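Local coordinates for protein cytosolic phospholipase A2 delta (Homo sapiens, PDB 5IZ5) that hydrolyses glycerophospholipids at the sn-2 position in a calcium-dependent manner, with a preference for linoleic acid there, at residues Ser299-Lys302 / Gln303-Lys307; Pro683-Ala686 / Leu687-Glu691; Thr776-Glu779 / Glu780-Glu783. The protein carries 3 engineered substitutions. All blocks are in the same frame, centred on the assembly; numbering follows the deposited sequence.

Overall arrangement
All three interactions are local, each within a single continuous stretch of the catalytic region, and none touches another: the nearest atoms of any two are at least about 16 Å apart. Interaction 1 lies in mid-helix 292-313, whereas interactions 2 and 3 occupy the first turns of helices 685-696 and 779-794. Each mixes buried and surface residues, interaction 2 burying the most, with F684, A686, L687 and T690. Their chemistry follows place: interaction 1 sets a buried arginine against valines, interaction 2 bridges loop and helix through a water, and interaction 3 pairs an acidic first turn with an aromatic contact and a sulfate-bound threonine.

Interaction 1: residues Ser299-Lys302 / Gln303-Lys307; sequences SRRK and QVVAK
The amide of A306 donates to K302 O at 2.8 Å, the shortest sound bond of this turn in the middle of α-helix 292-313, an i to i+4 pair. The N-H...O angle is 158°, although the donor stands 37° above the carbonyl plane. One residue earlier V305 N reaches R301 O at 2.9 Å, in the carbonyl plane. These two bonds fix the backbone on which the side chains of R301, V304 and V305 are set.

R301 carries the side-chain contact. With CG anti to the backbone N (chi1 -175°) and the chain bent at chi2, its side chain passes the two valines: it crosses V305 at about a right angle, CG lying 4.1 Å from V305 CG2, and meets V304 obliquely. The guanidinium is buried yet satisfied, NH2 bonding V358 O and NH1 bonding G459 O, so backbone carbonyls from two other parts of the chain hold its rotation. V305 in turn packs on V324 and T359, joining the helix to neighbouring loops. A methyl of each valine approaches the guanidinium group obliquely, V304 CG1 standing 4.1 Å from R301 NH1.

Interaction 2: residues Pro683-Ala686 / Leu687-Glu691; sequences PFEA and LQQTE
The first turn of helix 685-696 begins where F684 O accepts the amide of Q688 at 2.9 Å, with an N-H...O angle of 156°. The next bond of the same i to i+4 kind runs from Q689 N to E685 O, also 2.9 Å, and the pair establishes the α-helical hydrogen-bond pattern directly after the loop. A water ties in P683, the residue before F684: it donates to P683 O at 2.8 Å and accepts from L687 N at 2.7 Å, so an amide of the first turn is satisfied by solvent. P683 O is also bonded by H733 NE2.

On the outer side, E685 and Q689 extend alongside one another in a common direction, their carboxylate and amide planes 34° apart. E685 is fully extended, CG opposite the backbone N (chi1 180°). As modelled, OE2 of E685 and OE1 of Q689 are 3.6 Å apart; both are acceptors, so this is proximity rather than a bond. Q688 instead lays its chain over the F684 carbonyl, CG 3.3 Å from F684 O, while NE2 makes a weak hydrogen bond to V704 O. An alanine in place of Q688 would keep the backbone bond and CB, but would probably take away the CG cover over the F684 carbonyl and leave V704 O without this weak donor.

The inner side faces the sheet: F684 meets H718 edge-to-face, and L687 packs on F720, L731 and H733. The side chain of A686 lies about 12 Å from that of the nucleophile S365, near the catalytic centre but not in it. Close to the turn's own backbone, L687 CB sits 3.7 Å from F684 O.

Interaction 3: residues Thr776-Glu779 / Glu780-Glu783; sequences TYKE and EDFE. With SO4 (sulfate ion), chain M.
K778 occupies the N-cap position, and its backbone shows the switch from an extended, non-helical conformation to the α-helical values of E779 and the residues after it. Its carbonyl receives the amide of F782 at 2.9 Å with an N-H...O angle of 161°, and a weak second bond from D781 N, strongly bent at 116°. E783 N then binds E779 O at 3.0 Å, continuing the helix.

Two aromatic side chains meet on the buried side. Y777 brings CD1 within 4.4 Å of F782 CD1, an apolar contact in which Y777 CD1 approaches the F782 ring obliquely. With CG anti to the backbone N (chi1 179°), the F782 ring is carried to I389 and R393 of helix 386-397 and to T340. Y777 lies against A336 and T340 of helix 335-351 and meets Y770 edge-to-face; its side chain is about 7 Å from G335, a substrate-binding residue.

On the solvent side the K778 chain, bent at chi3, runs beside E780; NZ is 4.1 Å from E780 OE2, too long for a salt bridge, and E780 pairs through OE1 with R784. The aliphatic part of K778 also passes D781, CD being 3.9 Å from OD2. T776 OG1 is modelled bonded to a sulfate oxygen, SO4 O2, at a doubtfully short 2.4 Å; S399 and S581 also hold the ion, which probably comes from the crystallisation liquor.

Three consecutive acids, E779, E780 and D781, sit in the first turn, where their negative charges would probably interact favourably with the positive N-terminal end of the helix dipole; this acidic start behind an N-cap is typical of an α-helix N-terminus.

Interaction 1: residues Ser299-Lys302 / Gln303-Lys307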
ATOM      1  N   SER B 299     -25.081   2.310   7.760  1.00 40.63           N
ATOM      2  CA  SER B 299     -26.488   2.600   8.069  1.00 41.05           C
ATOM      3  C   SER B 299     -27.385   2.251   6.890  1.00 40.66           C
ATOM      4  O   SER B 299     -28.415   1.608   7.062  1.00 41.46           O
ATOM      5  CB  SER B 299     -26.682   4.061   8.510  1.00 41.38           C
ATOM      6  OG  SER B 299     -26.520   4.992   7.443  1.00 41.05           O
ATOM      7  N   ARG B 300     -26.970   2.637   5.688  1.00 41.14           N
ATOM      8  CA  ARG B 300     -27.707   2.293   4.479  1.00 41.13           C
ATOM      9  C   ARG B 300     -27.754   0.779   4.251  1.00 43.22           C
ATOM     10  O   ARG B 300     -28.823   0.212   4.005  1.00 42.93           O
ATOM     11  CB  ARG B 300     -27.093   3.015   3.269  1.00 42.15           C
ATOM     12  CG  ARG B 300     -27.363   4.509   3.265  1.00 42.62           C
ATOM     13  CD  ARG B 300     -26.909   5.250   2.020  1.00 42.37           C
ATOM     14  NE  ARG B 300     -25.642   4.792   1.428  1.00 42.13           N
ATOM     15  CZ  ARG B 300     -24.449   5.365   1.618  1.00 41.53           C
ATOM     16  NH1 ARG B 300     -24.308   6.423   2.409  1.00 40.65           N
ATOM     17  NH2 ARG B 300     -23.379   4.872   1.008  1.00 42.16           N
ATOM     18  N   ARG B 301     -26.607   0.118   4.373  1.00 44.30           N
ATOM     19  CA  ARG B 301     -26.511  -1.310   4.077  1.00 44.31           C
ATOM     20  C   ARG B 301     -27.287  -2.159   5.085  1.00 43.71           C
ATOM     21  O   ARG B 301     -27.912  -3.141   4.709  1.00 40.68           O
ATOM     22  CB  ARG B 301     -25.040  -1.761   4.029  1.00 43.24           C
ATOM     23  CG  ARG B 301     -24.818  -3.209   3.607  1.00 42.16           C
ATOM     24  CD  ARG B 301     -25.376  -3.492   2.223  1.00 42.29           C
ATOM     25  NE  ARG B 301     -25.144  -4.868   1.805  1.00 41.82           N
ATOM     26  CZ  ARG B 301     -25.601  -5.394   0.671  1.00 41.82           C
ATOM     27  NH1 ARG B 301     -26.324  -4.666  -0.178  1.00 41.59           N
ATOM     28  NH2 ARG B 301     -25.339  -6.663   0.386  1.00 41.77           N
ATOM     29  N   LYS B 302     -27.236  -1.783   6.357  1.00 46.37           N
ATOM     30  CA  LYS B 302     -27.880  -2.573   7.414  1.00 51.55           C
ATOM     31  C   LYS B 302     -29.401  -2.648   7.309  1.00 53.20           C
ATOM     32  O   LYS B 302     -30.006  -3.600   7.809  1.00 52.47           O
ATOM     33  CB  LYS B 302     -27.460  -2.081   8.796  1.00 54.86           C
ATOM     34  CG  LYS B 302     -26.074  -2.576   9.166  1.00 59.12           C
ATOM     35  CD  LYS B 302     -25.584  -1.988  10.474  1.00 60.98           C
ATOM     36  CE  LYS B 302     -24.141  -2.399  10.721  1.00 62.66           C
ATOM     37  NZ  LYS B 302     -23.634  -1.864  12.010  1.00 63.73           N
ATOM     38  N   GLN B 303     -30.014  -1.652   6.669  1.00 55.46           N
ATOM     39  CA  GLN B 303     -31.439  -1.733   6.347  1.00 58.64           C
ATOM     40  C   GLN B 303     -31.700  -2.846   5.348  1.00 54.72           C
ATOM     41  O   GLN B 303     -32.641  -3.622   5.517  1.00 54.03           O
ATOM     42  CB  GLN B 303     -31.957  -0.416   5.769  1.00 62.31           C
ATOM     43  CG  GLN B 303     -32.285   0.621   6.836  1.00 67.67           C
ATOM     44  CD  GLN B 303     -33.615   0.312   7.516  1.00 74.95           C
ATOM     45  OE1 GLN B 303     -34.685   0.598   6.974  1.00 81.83           O
ATOM     46  NE2 GLN B 303     -33.553  -0.300   8.695  1.00 75.37           N
ATOM     47  N   VAL B 304     -30.866  -2.918   4.313  1.00 52.04           N
ATOM     48  CA  VAL B 304     -31.004  -3.955   3.290  1.00 50.45           C
ATOM     49  C   VAL B 304     -30.727  -5.332   3.895  1.00 49.25           C
ATOM     50  O   VAL B 304     -31.402  -6.305   3.570  1.00 49.00           O
ATOM     51  CB  VAL B 304     -30.077  -3.707   2.073  1.00 50.69           C
ATOM     52  CG1 VAL B 304     -30.182  -4.846   1.064  1.00 50.46           C
ATOM     53  CG2 VAL B 304     -30.423  -2.386   1.393  1.00 50.77           C
ATOM     54  N   VAL B 305     -29.745  -5.401   4.787  1.00 49.19           N
ATOM     55  CA  VAL B 305     -29.397  -6.653   5.461  1.00 49.60           C
ATOM     56  C   VAL B 305     -30.499  -7.112   6.424  1.00 50.02           C
ATOM     57  O   VAL B 305     -30.855  -8.291   6.446  1.00 48.26           O
ATOM     58  CB  VAL B 305     -28.065  -6.527   6.229  1.00 49.78           C
ATOM     59  CG1 VAL B 305     -27.790  -7.772   7.056  1.00 48.88           C
ATOM     60  CG2 VAL B 305     -26.909  -6.276   5.263  1.00 50.56           C
ATOM     61  N   ALA B 306     -31.028  -6.185   7.217  1.00 51.48           N
ATOM     62  CA  ALA B 306     -32.113  -6.494   8.159  1.00 53.32           C
ATOM     63  C   ALA B 306     -33.299  -7.129   7.437  1.00 55.02           C
ATOM     64  O   ALA B 306     -33.831  -8.153   7.874  1.00 55.22           O
ATOM     65  CB  ALA B 306     -32.559  -5.235   8.885  1.00 52.78           C
ATOM     66  N   LYS B 307     -33.691  -6.521   6.320  1.00 57.62           N
ATOM     67  CA  LYS B 307     -34.790  -7.029   5.500  1.00 61.08           C
ATOM     68  C   LYS B 307     -34.473  -8.418   4.949  1.00 60.80           C
ATOM     69  O   LYS B 307     -35.262  -9.351   5.110  1.00 61.55           O
ATOM     70  CB  LYS B 307     -35.094  -6.083   4.334  1.00 64.69           C
ATOM     71  CG  LYS B 307     -36.577  -5.862   4.082  1.00 69.72           C
ATOM     72  CD  LYS B 307     -36.849  -5.443   2.645  1.00 72.37           C
ATOM     73  CE  LYS B 307     -36.610  -6.587   1.670  1.00 75.23           C
ATOM     74  NZ  LYS B 307     -36.966  -6.204   0.278  1.00 77.65           N
TER

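Interaction 2: residues Pro683-Ala686 / Leu687-Glu691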
ATOM      1  N   PRO B 683      -6.143 -26.577   1.128  1.00 70.62           N
ATOM      2  CA  PRO B 683      -7.321 -25.724   1.313  1.00 69.46           C
ATOM      3  C   PRO B 683      -7.443 -25.045   2.684  1.00 67.01           C
ATOM      4  O   PRO B 683      -8.231 -24.107   2.816  1.00 64.66           O
ATOM      5  CB  PRO B 683      -8.484 -26.700   1.130  1.00 71.11           C
ATOM      6  CG  PRO B 683      -7.903 -28.053   1.360  1.00 70.99           C
ATOM      7  CD  PRO B 683      -6.517 -27.965   0.824  1.00 70.41           C
ATOM      8  N   PHE B 684      -6.699 -25.515   3.689  1.00 65.47           N
ATOM      9  CA  PHE B 684      -6.728 -24.906   5.021  1.00 64.81           C
ATOM     10  C   PHE B 684      -5.489 -24.078   5.323  1.00 63.40           C
ATOM     11  O   PHE B 684      -5.438 -23.418   6.364  1.00 61.93           O
ATOM     12  CB  PHE B 684      -6.891 -25.977   6.102  1.00 65.22           C
ATOM     13  CG  PHE B 684      -8.108 -26.820   5.924  1.00 67.63           C
ATOM     14  CD1 PHE B 684      -9.363 -26.307   6.211  1.00 66.89           C
ATOM     15  CD2 PHE B 684      -8.000 -28.123   5.464  1.00 68.54           C
ATOM     16  CE1 PHE B 684     -10.489 -27.085   6.045  1.00 66.78           C
ATOM     17  CE2 PHE B 684      -9.123 -28.906   5.300  1.00 68.23           C
ATOM     18  CZ  PHE B 684     -10.371 -28.388   5.589  1.00 68.64           C
ATOM     19  N   GLU B 685      -4.505 -24.103   4.422  1.00 66.09           N
ATOM     20  CA  GLU B 685      -3.222 -23.437   4.651  1.00 66.77           C
ATOM     21  C   GLU B 685      -3.412 -21.952   4.929  1.00 65.41           C
ATOM     22  O   GLU B 685      -2.952 -21.447   5.952  1.00 64.76           O
ATOM     23  CB  GLU B 685      -2.297 -23.629   3.445  1.00 72.08           C
ATOM     24  CG  GLU B 685      -0.926 -22.971   3.578  1.00 75.12           C
ATOM     25  CD  GLU B 685      -0.023 -23.168   2.368  1.00 76.59           C
ATOM     26  OE1 GLU B 685      -0.320 -23.995   1.471  1.00 76.28           O
ATOM     27  OE2 GLU B 685       1.021 -22.492   2.334  1.00 78.86           O
ATOM     28  N   ALA B 686      -4.100 -21.266   4.018  1.00 64.23           N
ATOM     29  CA  ALA B 686      -4.343 -19.835   4.144  1.00 65.13           C
ATOM     30  C   ALA B 686      -5.040 -19.518   5.461  1.00 64.15           C
ATOM     31  O   ALA B 686      -4.603 -18.624   6.170  1.00 65.40           O
ATOM     32  CB  ALA B 686      -5.160 -19.309   2.964  1.00 66.90           C
ATOM     33  N   LEU B 687      -6.108 -20.253   5.786  1.00 62.57           N
ATOM     34  CA  LEU B 687      -6.859 -20.011   7.027  1.00 62.44           C
ATOM     35  C   LEU B 687      -5.973 -20.191   8.261  1.00 59.33           C
ATOM     36  O   LEU B 687      -6.073 -19.418   9.208  1.00 54.17           O
ATOM     37  CB  LEU B 687      -8.105 -20.910   7.150  1.00 63.80           C
ATOM     38  CG  LEU B 687      -9.494 -20.262   7.040  1.00 65.16           C
ATOM     39  CD1 LEU B 687     -10.552 -21.298   7.381  1.00 66.27           C
ATOM     40  CD2 LEU B 687      -9.657 -19.055   7.951  1.00 65.42           C
ATOM     41  N   GLN B 688      -5.119 -21.213   8.242  1.00 61.05           N
ATOM     42  CA  GLN B 688      -4.227 -21.506   9.377  1.00 63.01           C
ATOM     43  C   GLN B 688      -3.148 -20.456   9.580  1.00 62.69           C
ATOM     44  O   GLN B 688      -2.844 -20.078  10.721  1.00 57.65           O
ATOM     45  CB  GLN B 688      -3.585 -22.886   9.228  1.00 64.93           C
ATOM     46  CG  GLN B 688      -4.562 -24.005   9.523  1.00 67.56           C
ATOM     47  CD  GLN B 688      -3.952 -25.386   9.418  1.00 70.59           C
ATOM     48  OE1 GLN B 688      -3.228 -25.694   8.467  1.00 74.86           O
ATOM     49  NE2 GLN B 688      -4.238 -26.227  10.400  1.00 72.67           N
ATOM     50  N   GLN B 689      -2.584 -19.974   8.476  1.00 66.23           N
ATOM     51  CA  GLN B 689      -1.572 -18.939   8.550  1.00 67.66           C
ATOM     52  C   GLN B 689      -2.223 -17.682   9.074  1.00 63.92           C
ATOM     53  O   GLN B 689      -1.654 -17.019   9.945  1.00 65.84           O
ATOM     54  CB  GLN B 689      -0.974 -18.649   7.181  1.00 72.71           C
ATOM     55  CG  GLN B 689      -0.404 -19.872   6.463  1.00 76.88           C
ATOM     56  CD  GLN B 689       0.858 -19.560   5.690  1.00 82.97           C
ATOM     57  OE1 GLN B 689       0.853 -19.569   4.459  1.00 87.77           O
ATOM     58  NE2 GLN B 689       1.942 -19.264   6.402  1.00 86.40           N
ATOM     59  N   THR B 690      -3.418 -17.354   8.562  1.00 58.82           N
ATOM     60  CA  THR B 690      -4.117 -16.168   9.075  1.00 57.65           C
ATOM     61  C   THR B 690      -4.401 -16.305  10.571  1.00 56.16           C
ATOM     62  O   THR B 690      -4.273 -15.334  11.296  1.00 57.51           O
ATOM     63  CB  THR B 690      -5.373 -15.659   8.304  1.00 58.00           C
ATOM     64  OG1 THR B 690      -6.461 -15.497   9.224  1.00 58.94           O
ATOM     65  CG2 THR B 690      -5.787 -16.539   7.166  1.00 58.48           C
ATOM     66  N   GLU B 691      -4.766 -17.500  11.036  1.00 59.42           N
ATOM     67  CA  GLU B 691      -5.025 -17.705  12.467  1.00 58.03           C
ATOM     68  C   GLU B 691      -3.773 -17.432  13.304  1.00 57.18           C
ATOM     69  O   GLU B 691      -3.838 -16.743  14.319  1.00 56.20           O
ATOM     70  CB  GLU B 691      -5.533 -19.116  12.759  1.00 60.87           C
ATOM     71  CG  GLU B 691      -5.992 -19.264  14.219  1.00 62.77           C
ATOM     72  CD  GLU B 691      -4.955 -19.902  15.121  1.00 64.57           C
ATOM     73  OE1 GLU B 691      -4.394 -20.952  14.739  1.00 67.34           O
ATOM     74  OE2 GLU B 691      -4.711 -19.353  16.222  1.00 64.75           O
TER
HETATM   75  O   HOH W   1      -7.166 -21.720   3.809  1.00 46.31           O

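Interaction 3: residues Thr776-Glu779 / Glu780-Glu783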
ATOM      1  N   THR B 776      -6.852 -18.987 -20.675  1.00 49.03           N
ATOM      2  CA  THR B 776      -7.758 -19.462 -21.716  1.00 50.16           C
ATOM      3  C   THR B 776      -8.515 -20.686 -21.216  1.00 51.99           C
ATOM      4  O   THR B 776      -7.935 -21.753 -21.038  1.00 52.41           O
ATOM      5  CB  THR B 776      -7.006 -19.818 -23.008  1.00 50.94           C
ATOM      6  OG1 THR B 776      -6.099 -18.760 -23.336  1.00 53.73           O
ATOM      7  CG2 THR B 776      -7.989 -20.029 -24.163  1.00 52.05           C
ATOM      8  N   TYR B 777      -9.807 -20.504 -20.962  1.00 52.66           N
ATOM      9  CA  TYR B 777     -10.680 -21.572 -20.491  1.00 51.14           C
ATOM     10  C   TYR B 777     -11.648 -21.922 -21.606  1.00 52.81           C
ATOM     11  O   TYR B 777     -12.340 -21.046 -22.118  1.00 52.02           O
ATOM     12  CB  TYR B 777     -11.495 -21.103 -19.279  1.00 49.11           C
ATOM     13  CG  TYR B 777     -10.782 -21.069 -17.939  1.00 46.40           C
ATOM     14  CD1 TYR B 777     -11.515 -21.041 -16.758  1.00 45.18           C
ATOM     15  CD2 TYR B 777      -9.394 -21.071 -17.841  1.00 45.25           C
ATOM     16  CE1 TYR B 777     -10.890 -21.005 -15.524  1.00 43.94           C
ATOM     17  CE2 TYR B 777      -8.763 -21.038 -16.606  1.00 44.99           C
ATOM     18  CZ  TYR B 777      -9.517 -21.001 -15.451  1.00 43.26           C
ATOM     19  OH  TYR B 777      -8.891 -20.968 -14.226  1.00 43.25           O
ATOM     20  N   LYS B 778     -11.697 -23.196 -21.988  1.00 56.11           N
ATOM     21  CA  LYS B 778     -12.782 -23.689 -22.838  1.00 59.63           C
ATOM     22  C   LYS B 778     -14.078 -23.492 -22.068  1.00 58.63           C
ATOM     23  O   LYS B 778     -14.112 -23.711 -20.856  1.00 57.26           O
ATOM     24  CB  LYS B 778     -12.586 -25.165 -23.166  1.00 63.14           C
ATOM     25  CG  LYS B 778     -11.414 -25.438 -24.094  1.00 67.77           C
ATOM     26  CD  LYS B 778     -10.824 -26.826 -23.887  1.00 72.76           C
ATOM     27  CE  LYS B 778     -11.825 -27.928 -24.195  1.00 75.68           C
ATOM     28  NZ  LYS B 778     -11.162 -29.259 -24.253  1.00 79.64           N
ATOM     29  N   GLU B 779     -15.131 -23.055 -22.751  1.00 61.83           N
ATOM     30  CA  GLU B 779     -16.407 -22.771 -22.082  1.00 65.49           C
ATOM     31  C   GLU B 779     -16.867 -23.969 -21.259  1.00 64.41           C
ATOM     32  O   GLU B 779     -17.427 -23.814 -20.176  1.00 66.19           O
ATOM     33  CB  GLU B 779     -17.480 -22.355 -23.093  1.00 69.73           C
ATOM     34  CG  GLU B 779     -17.137 -21.065 -23.831  1.00 73.79           C
ATOM     35  CD  GLU B 779     -18.349 -20.254 -24.267  1.00 77.65           C
ATOM     36  OE1 GLU B 779     -18.149 -19.170 -24.854  1.00 82.17           O
ATOM     37  OE2 GLU B 779     -19.498 -20.681 -24.024  1.00 81.73           O
ATOM     38  N   GLU B 780     -16.589 -25.159 -21.780  1.00 64.17           N
ATOM     39  CA  GLU B 780     -16.783 -26.416 -21.068  1.00 64.83           C
ATOM     40  C   GLU B 780     -16.146 -26.387 -19.673  1.00 61.93           C
ATOM     41  O   GLU B 780     -16.813 -26.664 -18.678  1.00 60.15           O
ATOM     42  CB  GLU B 780     -16.171 -27.554 -21.894  1.00 72.11           C
ATOM     43  CG  GLU B 780     -16.843 -28.908 -21.751  1.00 77.77           C
ATOM     44  CD  GLU B 780     -16.174 -29.983 -22.605  1.00 83.84           C
ATOM     45  OE1 GLU B 780     -16.673 -31.131 -22.613  1.00 83.57           O
ATOM     46  OE2 GLU B 780     -15.152 -29.682 -23.266  1.00 85.79           O
ATOM     47  N   ASP B 781     -14.857 -26.047 -19.613  1.00 58.91           N
ATOM     48  CA  ASP B 781     -14.102 -26.005 -18.351  1.00 58.46           C
ATOM     49  C   ASP B 781     -14.517 -24.854 -17.435  1.00 56.81           C
ATOM     50  O   ASP B 781     -14.463 -24.979 -16.212  1.00 54.89           O
ATOM     51  CB  ASP B 781     -12.596 -25.904 -18.623  1.00 60.77           C
ATOM     52  CG  ASP B 781     -12.018 -27.168 -19.240  1.00 62.00           C
ATOM     53  OD1 ASP B 781     -12.562 -28.266 -18.994  1.00 63.14           O
ATOM     54  OD2 ASP B 781     -11.006 -27.062 -19.964  1.00 62.58           O
ATOM     55  N   PHE B 782     -14.900 -23.727 -18.027  1.00 57.24           N
ATOM     56  CA  PHE B 782     -15.404 -22.586 -17.266  1.00 56.38           C
ATOM     57  C   PHE B 782     -16.668 -22.979 -16.512  1.00 56.65           C
ATOM     58  O   PHE B 782     -16.767 -22.762 -15.303  1.00 52.67           O
ATOM     59  CB  PHE B 782     -15.712 -21.418 -18.206  1.00 55.76           C
ATOM     60  CG  PHE B 782     -16.255 -20.199 -17.510  1.00 55.80           C
ATOM     61  CD1 PHE B 782     -15.417 -19.145 -17.168  1.00 55.15           C
ATOM     62  CD2 PHE B 782     -17.605 -20.098 -17.202  1.00 54.76           C
ATOM     63  CE1 PHE B 782     -15.910 -18.016 -16.530  1.00 55.13           C
ATOM     64  CE2 PHE B 782     -18.105 -18.972 -16.566  1.00 55.23           C
ATOM     65  CZ  PHE B 782     -17.256 -17.928 -16.230  1.00 54.40           C
ATOM     66  N   GLU B 783     -17.624 -23.558 -17.243  1.00 59.21           N
ATOM     67  CA  GLU B 783     -18.931 -23.922 -16.683  1.00 61.37           C
ATOM     68  C   GLU B 783     -18.829 -24.916 -15.533  1.00 58.36           C
ATOM     69  O   GLU B 783     -19.489 -24.750 -14.514  1.00 58.53           O
ATOM     70  CB  GLU B 783     -19.866 -24.469 -17.770  1.00 64.31           C
ATOM     71  CG  GLU B 783     -20.438 -23.396 -18.688  1.00 68.39           C
ATOM     72  CD  GLU B 783     -21.402 -22.453 -17.979  1.00 72.80           C
ATOM     73  OE1 GLU B 783     -22.312 -22.937 -17.279  1.00 77.50           O
ATOM     74  OE2 GLU B 783     -21.255 -21.221 -18.116  1.00 71.61           O
TER
HETATM   75  S   SO4 M 901      -4.992 -19.158 -26.836  1.00123.32           S
HETATM   76  O1  SO4 M 901      -6.135 -20.037 -27.176  1.00122.98           O
HETATM   77  O2  SO4 M 901      -5.262 -18.452 -25.563  1.00121.18           O
HETATM   78  O3  SO4 M 901      -3.766 -19.973 -26.705  1.00120.14           O
HETATM   79  O4  SO4 M 901      -4.785 -18.166 -27.911  1.00123.30           O